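Homospermidine synthase (Legionella pneumophila subsp. pneumophila str. Philadelphia 1, PDB 2PH5) probably catalyses the formation of the polyamine homospermidine and binds NAD in a Rossmann-type nucleotide-binding domain. Local coordinates at residues A[171-174]-A[175-178]; A[189-192]-A[193-196]. One frame throughout, in Å; residues are numbered along the deposited sequence.

Interaction 1. Residues A[171-174]-A[175-178]; sequences LLNI and AKDN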
ATOM      1  N   LEU A 171     -31.622   9.409   3.453  1.00 33.48           N
ATOM      2  CA  LEU A 171     -32.257  10.715   3.525  1.00 32.33           C
ATOM      3  C   LEU A 171     -33.560  10.617   4.317  1.00 32.38           C
ATOM      4  O   LEU A 171     -33.855  11.476   5.147  1.00 33.96           O
ATOM      5  CB  LEU A 171     -32.517  11.243   2.109  1.00 31.58           C
ATOM      6  CG  LEU A 171     -31.887  12.593   1.731  1.00 30.01           C
ATOM      7  CD1 LEU A 171     -30.526  12.725   2.347  1.00 28.29           C
ATOM      8  CD2 LEU A 171     -31.814  12.728   0.218  1.00 27.42           C
ATOM      9  N   LEU A 172     -34.331   9.562   4.084  1.00 31.20           N
ATOM     10  CA  LEU A 172     -35.585   9.401   4.808  1.00 30.47           C
ATOM     11  C   LEU A 172     -35.344   8.990   6.260  1.00 32.17           C
ATOM     12  O   LEU A 172     -35.998   9.512   7.163  1.00 32.16           O
ATOM     13  CB  LEU A 172     -36.487   8.372   4.112  1.00 27.70           C
ATOM     14  CG  LEU A 172     -36.928   8.659   2.675  1.00 27.19           C
ATOM     15  CD1 LEU A 172     -37.760   7.497   2.170  1.00 23.56           C
ATOM     16  CD2 LEU A 172     -37.715   9.963   2.596  1.00 26.35           C
ATOM     17  N   ASN A 173     -34.415   8.062   6.491  1.00 32.48           N
ATOM     18  CA  ASN A 173     -34.137   7.631   7.860  1.00 32.95           C
ATOM     19  C   ASN A 173     -33.692   8.800   8.730  1.00 34.07           C
ATOM     20  O   ASN A 173     -34.163   8.959   9.852  1.00 34.03           O
ATOM     21  CB  ASN A 173     -33.068   6.535   7.902  1.00 30.83           C
ATOM     22  CG  ASN A 173     -33.562   5.223   7.351  1.00 31.82           C
ATOM     23  OD1 ASN A 173     -34.752   5.055   7.092  1.00 32.83           O
ATOM     24  ND2 ASN A 173     -32.654   4.273   7.183  1.00 31.27           N
ATOM     25  N   ILE A 174     -32.788   9.623   8.215  1.00 35.01           N
ATOM     26  CA  ILE A 174     -32.314  10.764   8.984  1.00 37.61           C
ATOM     27  C   ILE A 174     -33.477  11.697   9.306  1.00 39.06           C
ATOM     28  O   ILE A 174     -33.479  12.365  10.338  1.00 39.81           O
ATOM     29  CB  ILE A 174     -31.244  11.559   8.217  1.00 37.86           C
ATOM     30  CG1 ILE A 174     -30.027  10.666   7.944  1.00 36.18           C
ATOM     31  CG2 ILE A 174     -30.838  12.789   9.026  1.00 38.41           C
ATOM     32  CD1 ILE A 174     -28.984  11.310   7.056  1.00 33.45           C
ATOM     33  N   ALA A 175     -34.461  11.742   8.413  1.00 41.76           N
ATOM     34  CA  ALA A 175     -35.637  12.584   8.601  1.00 43.01           C
ATOM     35  C   ALA A 175     -36.493  12.065   9.760  1.00 44.40           C
ATOM     36  O   ALA A 175     -36.944  12.848  10.594  1.00 44.83           O
ATOM     37  CB  ALA A 175     -36.460  12.636   7.309  1.00 42.55           C
ATOM     38  N   LYS A 176     -36.718  10.755   9.823  1.00 44.85           N
ATOM     39  CA  LYS A 176     -37.516  10.206  10.910  1.00 46.88           C
ATOM     40  C   LYS A 176     -36.755  10.355  12.230  1.00 46.81           C
ATOM     41  O   LYS A 176     -37.356  10.651  13.260  1.00 47.66           O
ATOM     42  CB  LYS A 176     -37.873   8.729  10.648  1.00 48.36           C
ATOM     43  CG  LYS A 176     -36.748   7.729  10.899  1.00 52.70           C
ATOM     44  CD  LYS A 176     -37.111   6.307  10.451  1.00 53.60           C
ATOM     45  CE  LYS A 176     -36.145   5.253  11.032  1.00 54.20           C
ATOM     46  NZ  LYS A 176     -34.697   5.475  10.731  1.00 52.30           N
ATOM     47  N   ASP A 177     -35.434  10.168  12.194  1.00 46.86           N
ATOM     48  CA  ASP A 177     -34.593  10.302  13.389  1.00 46.23           C
ATOM     49  C   ASP A 177     -34.488  11.757  13.828  1.00 46.58           C
ATOM     50  O   ASP A 177     -33.912  12.049  14.875  1.00 46.94           O
ATOM     51  CB  ASP A 177     -33.170   9.796  13.135  1.00 46.39           C
ATOM     52  CG  ASP A 177     -33.101   8.304  12.926  1.00 46.93           C
ATOM     53  OD1 ASP A 177     -33.635   7.548  13.769  1.00 47.66           O
ATOM     54  OD2 ASP A 177     -32.487   7.886  11.922  1.00 47.79           O
ATOM     55  N   ASN A 178     -35.004  12.667  13.008  1.00 46.73           N
ATOM     56  CA  ASN A 178     -34.977  14.090  13.331  1.00 47.65           C
ATOM     57  C   ASN A 178     -36.369  14.521  13.766  1.00 49.23           C
ATOM     58  O   ASN A 178     -36.621  15.707  13.976  1.00 49.93           O
ATOM     59  CB  ASN A 178     -34.555  14.927  12.121  1.00 47.42           C
ATOM     60  CG  ASN A 178     -33.064  15.195  12.081  1.00 48.47           C
ATOM     61  OD1 ASN A 178     -32.261  14.284  11.881  1.00 49.35           O
ATOM     62  ND2 ASN A 178     -32.687  16.454  12.269  1.00 47.96           N
TER
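Lys176 folds back alongside Asn173, three residues earlier near the end of helix 158-176. Its CG stands between the backbone N and the carbonyl carbon (chi1 77°), and the aliphatic chain runs past the carbonyl oxygen of Asn173 before bending at its end, which brings NZ to 3.4 Å from Asn173 CB. From there NZ also reaches Asp177 OD2 at 3.5 Å, a long, weak salt bridge at the protein surface. The carbonyl oxygen of Asn173 accepts the amide of Asp177, N to O 2.9 Å and fairly straight at 164°, and Lys176 N is bound to Leu172 O at 3.0 Å. Ala175 N makes a weaker bond to Leu171 O, 3.3 Å long and bent to 138°. On the neighbouring face Ile174 packs on Leu363 and Tyr371 of the adjoining strands. Farther out, Asn173 ND2 is hydrogen-bonded to Tyr371 OH and Asp177 OD2 to Tyr441 OH, so two strands of the mixed sheet position both polar side chains. Asp177 OD2 also lies 2.9 Å from Asn173 O with no hydrogen bond between these two acceptors, an unfavourable approach that Tyr441 OH and, weakly, Lys176 NZ probably offset.

Interaction 2. Residues A[189-192]-A[193-196]; sequences AEWA and NLAM
Asn193 opens the second half of this two-turn piece of helix 188-197 by giving its amide to the carbonyl of Ala189, N to O 2.8 Å. Asn193 CB is 3.2 Å from Ala189 O, while the side chain sits on an exposed flank of the helix. Leu194 comes next, its N bound to Glu190 O at 3.0 Å; Glu190 in turn accepts the amide of Lys186 at OE1 and gives its own to Asn187 OD1, tying the first turn to the loop before it. Leu194 also supplies the apolar side-chain contact of the pair. With CG anti to the backbone N (chi1 169°), the leucine lies beside the indole of Trp191, and its CD2 methyl approaches the six-membered part of the ring, 4.0 Å from Trp191 CZ3. Leu172 of helix 158-176 meets the indole from the same side as Leu194, and Leu171 also touches it; the ring of Phe302 meets it with planes inclined about 35°. Ala195 follows, its N 3.0 Å from Trp191 O and its CB touching Tyr313 of strand 311-322. Last is Met196, present as selenomethionine, whose N donates to Ala192 O at 3.0 Å in the carbonyl plane, with an N-H...O angle of 158°; its side chain leads away from the preceding turn and touches Tyr313 and Leu305. Four successive i to i+4 bonds define an alpha-helix, and buried Trp191, Leu194 and Ala195 against exposed Ala189 and Asn193 make it amphipathic, here set against the helix and mixed sheet of the C-terminal domain.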
ATOM      1  N   ALA A 189     -36.137  17.679  -7.421  1.00 39.38           N
ATOM      2  CA  ALA A 189     -36.190  18.906  -6.624  1.00 38.81           C
ATOM      3  C   ALA A 189     -36.570  18.624  -5.170  1.00 38.10           C
ATOM      4  O   ALA A 189     -35.971  19.179  -4.250  1.00 37.78           O
ATOM      5  CB  ALA A 189     -37.180  19.891  -7.247  1.00 37.21           C
ATOM      6  N   GLU A 190     -37.565  17.765  -4.965  1.00 38.57           N
ATOM      7  CA  GLU A 190     -38.002  17.419  -3.619  1.00 39.13           C
ATOM      8  C   GLU A 190     -36.914  16.660  -2.867  1.00 38.10           C
ATOM      9  O   GLU A 190     -36.737  16.855  -1.665  1.00 40.76           O
ATOM     10  CB  GLU A 190     -39.282  16.578  -3.660  1.00 41.35           C
ATOM     11  CG  GLU A 190     -40.487  17.296  -4.247  1.00 44.56           C
ATOM     12  CD  GLU A 190     -41.792  16.562  -3.986  1.00 48.11           C
ATOM     13  OE1 GLU A 190     -41.895  15.364  -4.332  1.00 50.28           O
ATOM     14  OE2 GLU A 190     -42.722  17.188  -3.437  1.00 50.21           O
ATOM     15  N   TRP A 191     -36.188  15.794  -3.569  1.00 34.30           N
ATOM     16  CA  TRP A 191     -35.116  15.034  -2.935  1.00 29.81           C
ATOM     17  C   TRP A 191     -33.992  15.982  -2.554  1.00 29.23           C
ATOM     18  O   TRP A 191     -33.418  15.882  -1.469  1.00 28.68           O
ATOM     19  CB  TRP A 191     -34.583  13.953  -3.879  1.00 27.41           C
ATOM     20  CG  TRP A 191     -35.393  12.698  -3.876  1.00 23.87           C
ATOM     21  CD1 TRP A 191     -36.111  12.182  -4.915  1.00 23.90           C
ATOM     22  CD2 TRP A 191     -35.574  11.795  -2.777  1.00 21.79           C
ATOM     23  NE1 TRP A 191     -36.726  11.014  -4.530  1.00 25.01           N
ATOM     24  CE2 TRP A 191     -36.414  10.756  -3.224  1.00 21.55           C
ATOM     25  CE3 TRP A 191     -35.109  11.766  -1.458  1.00 21.43           C
ATOM     26  CZ2 TRP A 191     -36.798   9.698  -2.396  1.00 23.01           C
ATOM     27  CZ3 TRP A 191     -35.493  10.714  -0.633  1.00 21.93           C
ATOM     28  CH2 TRP A 191     -36.330   9.694  -1.107  1.00 21.32           C
ATOM     29  N   ALA A 192     -33.684  16.905  -3.458  1.00 27.88           N
ATOM     30  CA  ALA A 192     -32.638  17.886  -3.215  1.00 27.20           C
ATOM     31  C   ALA A 192     -33.040  18.736  -2.018  1.00 28.12           C
ATOM     32  O   ALA A 192     -32.234  18.996  -1.128  1.00 26.94           O
ATOM     33  CB  ALA A 192     -32.453  18.763  -4.443  1.00 24.82           C
ATOM     34  N   ASN A 193     -34.304  19.152  -2.000  1.00 29.87           N
ATOM     35  CA  ASN A 193     -34.833  19.980  -0.926  1.00 30.41           C
ATOM     36  C   ASN A 193     -34.723  19.293   0.433  1.00 30.65           C
ATOM     37  O   ASN A 193     -34.368  19.930   1.424  1.00 30.69           O
ATOM     38  CB  ASN A 193     -36.282  20.350  -1.238  1.00 31.60           C
ATOM     39  CG  ASN A 193     -37.016  20.880  -0.036  1.00 33.61           C
ATOM     40  OD1 ASN A 193     -37.625  20.113   0.718  1.00 33.96           O
ATOM     41  ND2 ASN A 193     -36.956  22.197   0.168  1.00 32.27           N
ATOM     42  N   LEU A 194     -35.035  17.999   0.474  1.00 31.23           N
ATOM     43  CA  LEU A 194     -34.937  17.222   1.704  1.00 29.86           C
ATOM     44  C   LEU A 194     -33.483  17.159   2.145  1.00 32.32           C
ATOM     45  O   LEU A 194     -33.187  17.202   3.335  1.00 34.02           O
ATOM     46  CB  LEU A 194     -35.457  15.796   1.497  1.00 27.72           C
ATOM     47  CG  LEU A 194     -35.145  14.826   2.647  1.00 24.40           C
ATOM     48  CD1 LEU A 194     -35.821  15.299   3.910  1.00 22.63           C
ATOM     49  CD2 LEU A 194     -35.599  13.426   2.293  1.00 23.45           C
ATOM     50  N   ALA A 195     -32.567  17.063   1.184  1.00 34.36           N
ATOM     51  CA  ALA A 195     -31.149  16.996   1.527  1.00 35.21           C
ATOM     52  C   ALA A 195     -30.700  18.295   2.177  1.00 35.66           C
ATOM     53  O   ALA A 195     -29.983  18.286   3.177  1.00 35.56           O
ATOM     54  CB  ALA A 195     -30.313  16.712   0.281  1.00 32.36           C
HETATM   55  N   MSE A 196     -31.128  19.413   1.606  1.00 36.67           N
HETATM   56  CA  MSE A 196     -30.756  20.711   2.136  1.00 38.83           C
HETATM   57  C   MSE A 196     -31.403  20.983   3.494  1.00 37.38           C
HETATM   58  O   MSE A 196     -30.741  21.445   4.421  1.00 36.00           O
HETATM   59  CB  MSE A 196     -31.152  21.805   1.158  1.00 44.27           C
HETATM   60  CG  MSE A 196     -30.841  23.197   1.662  1.00 54.26           C
HETATM   61 SE   MSE A 196     -31.799  24.533   0.652  1.00 68.52          SE
HETATM   62  CE  MSE A 196     -33.442  24.471   1.683  1.00 62.97           C
TER

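How the interactions relate
From the N terminus, the chain first meets interaction 1 near the end of helix 158-176, then a connecting loop, then interaction 2 in helix 188-197. The two are in series: neither nests in nor crosses the other, and each is local, joining residues three or four apart without closing a long loop. Their centres lie about 13 Å apart, and the helices meet in part through leucines: Leu171 CB is 3.8 Å from Leu194 CD2, and Leu172 CD2 is 4.1 Å from the same Leu194 CD2. Interaction 1 also reaches strands 352-364 and 370-378, interaction 2 strands 305-306 and 311-322. Together they join this helix pair to the mixed sheet.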